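Side-chain contacts in diacylglycerol O-acyltransferase (Marinobacter hydrocarbonoclasticus, PDB 6CHJ), which probably transfers acyl groups from acyl-CoA to diacylglycerol or long-chain alcohols, making triacylglycerols and wax esters: residues T2-N5 / P6-L10; L61-L65 / G66-W70. All coordinates share one frame; numbering follows the deposited sequence.

How the contacts relate
A helix start and a hairpin turn lie side by side here: contact 1 caps the start of helix 6-13, and contact 2 closes the hairpin of strands 59-64 and 67-72. Contact 1 comes first along the chain, and both belong to the catalytic part of the enzyme. Their centres are about 10 Å apart, and they touch directly. T2 O probably accepts a hydrogen bond from W70 N, while the L4 side chain lies against P68 and W70. The N-terminal segment therefore runs along the second hairpin strand before entering its helix, joining the hairpin to the N-terminal segment and the start of helix 6-13.

Contact 1: residues T2-N5 / P6-L10; sequences TPLN and PTDQL
N5 and Q9 are joined by the first backbone bond of helix 6-13: Q9 N donates to N5 O over 3.3 Å, lying in the carbonyl plane with an N-H...O angle of 161°. The extended chain of 2-5 thus bends into the helix at N5, which is the N-cap, and P6 follows in the first turn, where its lack of an N-H costs no helical bond. The N5 side chain then folds back over that turn. Its CG sits between the backbone N and the carbonyl carbon (chi1 69°), which carries OD1 over the first turn, towards D8 N. There OD1 takes a nearly straight bond from D8 N, 3.1 Å long, with the donor almost in line with the side-chain C=O. T7 OG1 lies 3.3 Å from N5 OD1, a bond left unsettled because the hydroxyl could also turn to a second acceptor.

The D8 side chain stands beside the cap without answering it. D8 OD1 comes within 3.1 Å of N5 OD1, an approach of two acceptors, with amide and carboxylate planes turned 54° apart. D8 OD2 remains 4.3 Å from N5 N, so the reciprocal bond of a capping box is absent. L4 flanks the same turn with one branch: its CD2 packs on D8 CB at 3.4 Å. Beyond the turn, D8 O is hydrogen-bonded by S137 OG, and Q9 reaches across to Q67 and P68 of strand 67-72.

Chemically, the Asn cap gives a first-turn amide, D8 N, a side-chain acceptor, as an N-cap does. The carboxylate of D8 should be favoured by the positive end of the helix, a gain probably offset in part by the neighbouring amide oxygen.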
ATOM      1  N   THR B   2     -21.782  17.317  -5.509  1.00 90.85           N
ATOM      2  CA  THR B   2     -22.302  16.105  -6.134  1.00 89.34           C
ATOM      3  C   THR B   2     -22.438  14.974  -5.108  1.00 91.31           C
ATOM      4  O   THR B   2     -21.431  14.564  -4.509  1.00 90.42           O
ATOM      5  CB  THR B   2     -21.380  15.665  -7.271  1.00 90.34           C
ATOM      6  OG1 THR B   2     -20.988  16.809  -8.039  1.00 96.56           O
ATOM      7  CG2 THR B   2     -22.079  14.662  -8.177  1.00 90.28           C
ATOM      8  N   PRO B   3     -23.657  14.446  -4.877  1.00 93.87           N
ATOM      9  CA  PRO B   3     -23.816  13.341  -3.920  1.00 90.75           C
ATOM     10  C   PRO B   3     -23.262  12.025  -4.449  1.00 89.43           C
ATOM     11  O   PRO B   3     -22.810  11.957  -5.595  1.00 89.46           O
ATOM     12  CB  PRO B   3     -25.335  13.273  -3.720  1.00 86.55           C
ATOM     13  CG  PRO B   3     -25.892  13.774  -5.001  1.00 88.73           C
ATOM     14  CD  PRO B   3     -24.949  14.859  -5.453  1.00 92.29           C
ATOM     15  N   LEU B   4     -23.306  10.974  -3.625  1.00 89.72           N
ATOM     16  CA  LEU B   4     -22.764   9.653  -3.957  1.00 86.05           C
ATOM     17  C   LEU B   4     -23.924   8.704  -4.230  1.00 88.60           C
ATOM     18  O   LEU B   4     -24.593   8.253  -3.294  1.00 91.35           O
ATOM     19  CB  LEU B   4     -21.900   9.123  -2.811  1.00 86.67           C
ATOM     20  CG  LEU B   4     -20.387   9.155  -2.998  1.00 86.17           C
ATOM     21  CD1 LEU B   4     -19.695   8.234  -2.008  1.00 76.11           C
ATOM     22  CD2 LEU B   4     -20.084   8.749  -4.409  1.00 82.85           C
ATOM     23  N   ASN B   5     -24.152   8.376  -5.501  1.00 89.09           N
ATOM     24  CA  ASN B   5     -25.261   7.486  -5.810  1.00 88.37           C
ATOM     25  C   ASN B   5     -25.065   6.159  -5.064  1.00 87.00           C
ATOM     26  O   ASN B   5     -23.937   5.805  -4.701  1.00 85.18           O
ATOM     27  CB  ASN B   5     -25.414   7.294  -7.330  1.00 87.60           C
ATOM     28  CG  ASN B   5     -24.278   6.509  -7.976  1.00 89.40           C
ATOM     29  OD1 ASN B   5     -23.770   5.535  -7.423  1.00 86.33           O
ATOM     30  ND2 ASN B   5     -23.908   6.912  -9.196  1.00 91.02           N
ATOM     31  N   PRO B   6     -26.149   5.436  -4.768  1.00 88.16           N
ATOM     32  CA  PRO B   6     -26.051   4.341  -3.784  1.00 86.32           C
ATOM     33  C   PRO B   6     -25.099   3.212  -4.166  1.00 82.45           C
ATOM     34  O   PRO B   6     -24.615   2.514  -3.266  1.00 81.52           O
ATOM     35  CB  PRO B   6     -27.498   3.837  -3.676  1.00 91.54           C
ATOM     36  CG  PRO B   6     -28.336   5.020  -4.069  1.00 89.52           C
ATOM     37  CD  PRO B   6     -27.547   5.679  -5.171  1.00 91.70           C
ATOM     38  N   THR B   7     -24.807   2.992  -5.449  1.00 76.88           N
ATOM     39  CA  THR B   7     -23.844   1.942  -5.766  1.00 80.73           C
ATOM     40  C   THR B   7     -22.429   2.355  -5.367  1.00 78.76           C
ATOM     41  O   THR B   7     -21.664   1.536  -4.839  1.00 75.64           O
ATOM     42  CB  THR B   7     -23.901   1.574  -7.251  1.00 82.90           C
ATOM     43  OG1 THR B   7     -23.012   2.422  -7.989  1.00 90.12           O
ATOM     44  CG2 THR B   7     -25.312   1.726  -7.796  1.00 78.36           C
ATOM     45  N   ASP B   8     -22.064   3.623  -5.602  1.00 77.28           N
ATOM     46  CA  ASP B   8     -20.775   4.129  -5.136  1.00 73.69           C
ATOM     47  C   ASP B   8     -20.631   3.982  -3.626  1.00 71.99           C
ATOM     48  O   ASP B   8     -19.563   3.611  -3.129  1.00 72.71           O
ATOM     49  CB  ASP B   8     -20.605   5.593  -5.526  1.00 73.27           C
ATOM     50  CG  ASP B   8     -20.676   5.812  -7.019  1.00 77.85           C
ATOM     51  OD1 ASP B   8     -20.822   4.810  -7.759  1.00 77.57           O
ATOM     52  OD2 ASP B   8     -20.588   6.988  -7.446  1.00 77.97           O
ATOM     53  N   GLN B   9     -21.687   4.293  -2.877  1.00 73.69           N
ATOM     54  CA  GLN B   9     -21.632   4.140  -1.427  1.00 69.26           C
ATOM     55  C   GLN B   9     -21.345   2.693  -1.032  1.00 67.01           C
ATOM     56  O   GLN B   9     -20.701   2.437  -0.009  1.00 63.28           O
ATOM     57  CB  GLN B   9     -22.950   4.619  -0.828  1.00 73.93           C
ATOM     58  CG  GLN B   9     -22.964   4.832   0.667  1.00 80.87           C
ATOM     59  CD  GLN B   9     -23.953   5.914   1.063  1.00 89.59           C
ATOM     60  OE1 GLN B   9     -24.396   6.700   0.215  1.00 83.71           O
ATOM     61  NE2 GLN B   9     -24.312   5.958   2.345  1.00 94.59           N
ATOM     62  N   LEU B  10     -21.785   1.740  -1.847  1.00 61.66           N
ATOM     63  CA  LEU B  10     -21.643   0.331  -1.499  1.00 66.31           C
ATOM     64  C   LEU B  10     -20.184  -0.116  -1.546  1.00 60.69           C
ATOM     65  O   LEU B  10     -19.729  -0.844  -0.657  1.00 59.07           O
ATOM     66  CB  LEU B  10     -22.514  -0.518  -2.436  1.00 68.77           C
ATOM     67  CG  LEU B  10     -22.726  -2.018  -2.226  1.00 60.32           C
ATOM     68  CD1 LEU B  10     -21.486  -2.751  -2.713  1.00 69.39           C
ATOM     69  CD2 LEU B  10     -23.079  -2.390  -0.783  1.00 49.14           C
TER

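Contact 2: residues L61-L65 / G66-W70; sequences LSYRL and GQPVW
R64 O is gripped by the amides of G66, in the turn, and Q67, the first residue of the returning strand. Q67 N donates to it over 3.2 Å, approaching from well above the carbonyl plane, and G66 N adds a weak, bent bond of 2.7 Å. L65 and G66 form the two-residue loop between the strands, L65 taking the positive phi (61°) that lets the chain double back so tightly. In return R64 N donates to Q67 O, which completes the hydrogen-bonded pair next to the turn.

Further along, S62 and V69 form the second such pair. V69 N reaches S62 O over only 2.6 Å and S62 N donates to V69 O, both donors lying nearly in line with the carbonyl they meet. S62 O is further covered by CG2 of V69, at 3.3 Å. On the face that holds S62, R64, Q67 and V69, R64 bends at chi2 and chi3; its CG skirts V69 CG2 before the guanidinium leads off, away from the other strand.

The other face carries L61, Y63, P68 and W70. One side of the Y63 ring leans obliquely on the proline, CE1 meeting P68 CB at 3.6 Å. L61 and P68 run side by side in the same direction, L61 CD1 against P68 CB. W70 has its CG beside the backbone N (chi1 -62°), which brings the six-membered ring back towards L61: CZ3 touches L61 CB at 3.8 Å, and L61 N lies at the ring edge, in its plane. L4 from the N-terminal segment covers L61, P68 and W70.

Alternating hydrogen-bonded and non-hydrogen-bonded pairs, twisted to 135° between strand directions and closed by two residues, are the marks of a tight antiparallel beta hairpin.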
ATOM      1  N   LEU B  61     -13.588  12.542  -1.608  1.00 68.32           N
ATOM      2  CA  LEU B  61     -14.692  12.173  -0.739  1.00 70.42           C
ATOM      3  C   LEU B  61     -14.795  13.136   0.432  1.00 74.67           C
ATOM      4  O   LEU B  61     -13.792  13.500   1.054  1.00 76.93           O
ATOM      5  CB  LEU B  61     -14.532  10.736  -0.235  1.00 68.89           C
ATOM      6  CG  LEU B  61     -15.727  10.172   0.550  1.00 72.43           C
ATOM      7  CD1 LEU B  61     -17.014  10.190  -0.281  1.00 68.14           C
ATOM      8  CD2 LEU B  61     -15.448   8.770   1.105  1.00 66.48           C
ATOM      9  N   SER B  62     -16.023  13.562   0.717  1.00 75.74           N
ATOM     10  CA  SER B  62     -16.315  14.388   1.876  1.00 74.24           C
ATOM     11  C   SER B  62     -17.722  14.048   2.334  1.00 81.30           C
ATOM     12  O   SER B  62     -18.527  13.509   1.572  1.00 84.17           O
ATOM     13  CB  SER B  62     -16.188  15.875   1.553  1.00 73.84           C
ATOM     14  OG  SER B  62     -15.796  16.602   2.699  1.00 87.59           O
ATOM     15  N   TYR B  63     -18.017  14.353   3.591  1.00 85.80           N
ATOM     16  CA  TYR B  63     -19.331  14.067   4.145  1.00 86.92           C
ATOM     17  C   TYR B  63     -20.031  15.366   4.529  1.00 91.75           C
ATOM     18  O   TYR B  63     -19.411  16.282   5.084  1.00 84.62           O
ATOM     19  CB  TYR B  63     -19.233  13.129   5.356  1.00 87.97           C
ATOM     20  CG  TYR B  63     -18.716  11.739   5.031  1.00 84.64           C
ATOM     21  CD1 TYR B  63     -19.589  10.662   4.859  1.00 85.48           C
ATOM     22  CD2 TYR B  63     -17.353  11.507   4.886  1.00 82.47           C
ATOM     23  CE1 TYR B  63     -19.107   9.390   4.564  1.00 77.75           C
ATOM     24  CE2 TYR B  63     -16.868  10.252   4.591  1.00 79.84           C
ATOM     25  CZ  TYR B  63     -17.741   9.199   4.430  1.00 74.25           C
ATOM     26  OH  TYR B  63     -17.217   7.965   4.143  1.00 71.23           O
ATOM     27  N   ARG B  64     -21.320  15.444   4.200  1.00 90.23           N
ATOM     28  CA  ARG B  64     -22.183  16.548   4.611  1.00 96.00           C
ATOM     29  C   ARG B  64     -23.019  16.048   5.785  1.00 98.98           C
ATOM     30  O   ARG B  64     -24.058  15.407   5.596  1.00 95.78           O
ATOM     31  CB  ARG B  64     -23.041  17.036   3.450  1.00 91.97           C
ATOM     32  CG  ARG B  64     -22.330  18.060   2.575  1.00 97.22           C
ATOM     33  CD  ARG B  64     -23.277  19.172   2.155  1.00 97.90           C
ATOM     34  NE  ARG B  64     -24.250  19.464   3.206  1.00104.49           N
ATOM     35  CZ  ARG B  64     -25.226  20.364   3.103  1.00103.42           C
ATOM     36  NH1 ARG B  64     -25.369  21.067   1.983  1.00 95.31           N
ATOM     37  NH2 ARG B  64     -26.066  20.557   4.119  1.00 91.65           N
ATOM     38  N   LEU B  65     -22.538  16.341   7.000  1.00 97.90           N
ATOM     39  CA  LEU B  65     -23.072  15.818   8.256  1.00101.11           C
ATOM     40  C   LEU B  65     -22.964  14.295   8.306  1.00104.10           C
ATOM     41  O   LEU B  65     -22.060  13.752   8.957  1.00103.32           O
ATOM     42  CB  LEU B  65     -24.524  16.268   8.470  1.00105.71           C
ATOM     43  CG  LEU B  65     -25.015  16.357   9.922  1.00101.24           C
ATOM     44  CD1 LEU B  65     -24.626  17.690  10.558  1.00 93.42           C
ATOM     45  CD2 LEU B  65     -26.525  16.121  10.008  1.00 90.48           C
ATOM     46  N   GLY B  66     -23.870  13.592   7.628  1.00 99.16           N
ATOM     47  CA  GLY B  66     -23.816  12.144   7.640  1.00100.79           C
ATOM     48  C   GLY B  66     -23.628  11.486   6.287  1.00 95.67           C
ATOM     49  O   GLY B  66     -23.249  10.311   6.216  1.00 93.98           O
ATOM     50  N   GLN B  67     -23.869  12.228   5.203  1.00 93.58           N
ATOM     51  CA  GLN B  67     -23.980  11.613   3.888  1.00 91.31           C
ATOM     52  C   GLN B  67     -22.766  11.905   3.009  1.00 91.13           C
ATOM     53  O   GLN B  67     -22.310  13.055   2.936  1.00 88.21           O
ATOM     54  CB  GLN B  67     -25.265  12.090   3.197  1.00 90.02           C
ATOM     55  CG  GLN B  67     -26.039  10.980   2.471  1.00 93.76           C
ATOM     56  CD  GLN B  67     -26.384   9.760   3.349  1.00 98.44           C
ATOM     57  OE1 GLN B  67     -26.765   8.689   2.856  1.00 97.04           O
ATOM     58  NE2 GLN B  67     -26.253   9.932   4.662  1.00 95.33           N
ATOM     59  N   PRO B  68     -22.235  10.893   2.322  1.00 86.71           N
ATOM     60  CA  PRO B  68     -21.001  11.078   1.549  1.00 81.88           C
ATOM     61  C   PRO B  68     -21.244  11.802   0.235  1.00 81.67           C
ATOM     62  O   PRO B  68     -22.195  11.514  -0.496  1.00 82.04           O
ATOM     63  CB  PRO B  68     -20.529   9.639   1.302  1.00 83.52           C
ATOM     64  CG  PRO B  68     -21.799   8.840   1.275  1.00 86.98           C
ATOM     65  CD  PRO B  68     -22.708   9.496   2.293  1.00 88.69           C
ATOM     66  N   VAL B  69     -20.355  12.749  -0.069  1.00 84.47           N
ATOM     67  CA  VAL B  69     -20.435  13.548  -1.286  1.00 83.04           C
ATOM     68  C   VAL B  69     -19.042  13.711  -1.867  1.00 76.62           C
ATOM     69  O   VAL B  69     -18.036  13.639  -1.155  1.00 75.06           O
ATOM     70  CB  VAL B  69     -21.065  14.936  -1.037  1.00 82.06           C
ATOM     71  CG1 VAL B  69     -22.459  14.794  -0.464  1.00 84.93           C
ATOM     72  CG2 VAL B  69     -20.183  15.767  -0.112  1.00 80.35           C
ATOM     73  N   TRP B  70     -18.990  13.921  -3.177  1.00 76.78           N
ATOM     74  CA  TRP B  70     -17.765  14.339  -3.830  1.00 74.36           C
ATOM     75  C   TRP B  70     -17.606  15.848  -3.705  1.00 74.60           C
ATOM     76  O   TRP B  70     -18.588  16.585  -3.583  1.00 79.85           O
ATOM     77  CB  TRP B  70     -17.776  13.954  -5.308  1.00 75.34           C
ATOM     78  CG  TRP B  70     -17.855  12.490  -5.607  1.00 75.17           C
ATOM     79  CD1 TRP B  70     -18.747  11.877  -6.439  1.00 80.76           C
ATOM     80  CD2 TRP B  70     -16.994  11.453  -5.112  1.00 77.05           C
ATOM     81  NE1 TRP B  70     -18.499  10.527  -6.494  1.00 78.06           N
ATOM     82  CE2 TRP B  70     -17.428  10.240  -5.689  1.00 77.47           C
ATOM     83  CE3 TRP B  70     -15.905  11.428  -4.235  1.00 73.87           C
ATOM     84  CZ2 TRP B  70     -16.814   9.020  -5.412  1.00 68.95           C
ATOM     85  CZ3 TRP B  70     -15.300  10.219  -3.962  1.00 71.95           C
ATOM     86  CH2 TRP B  70     -15.759   9.027  -4.546  1.00 69.68           C
TER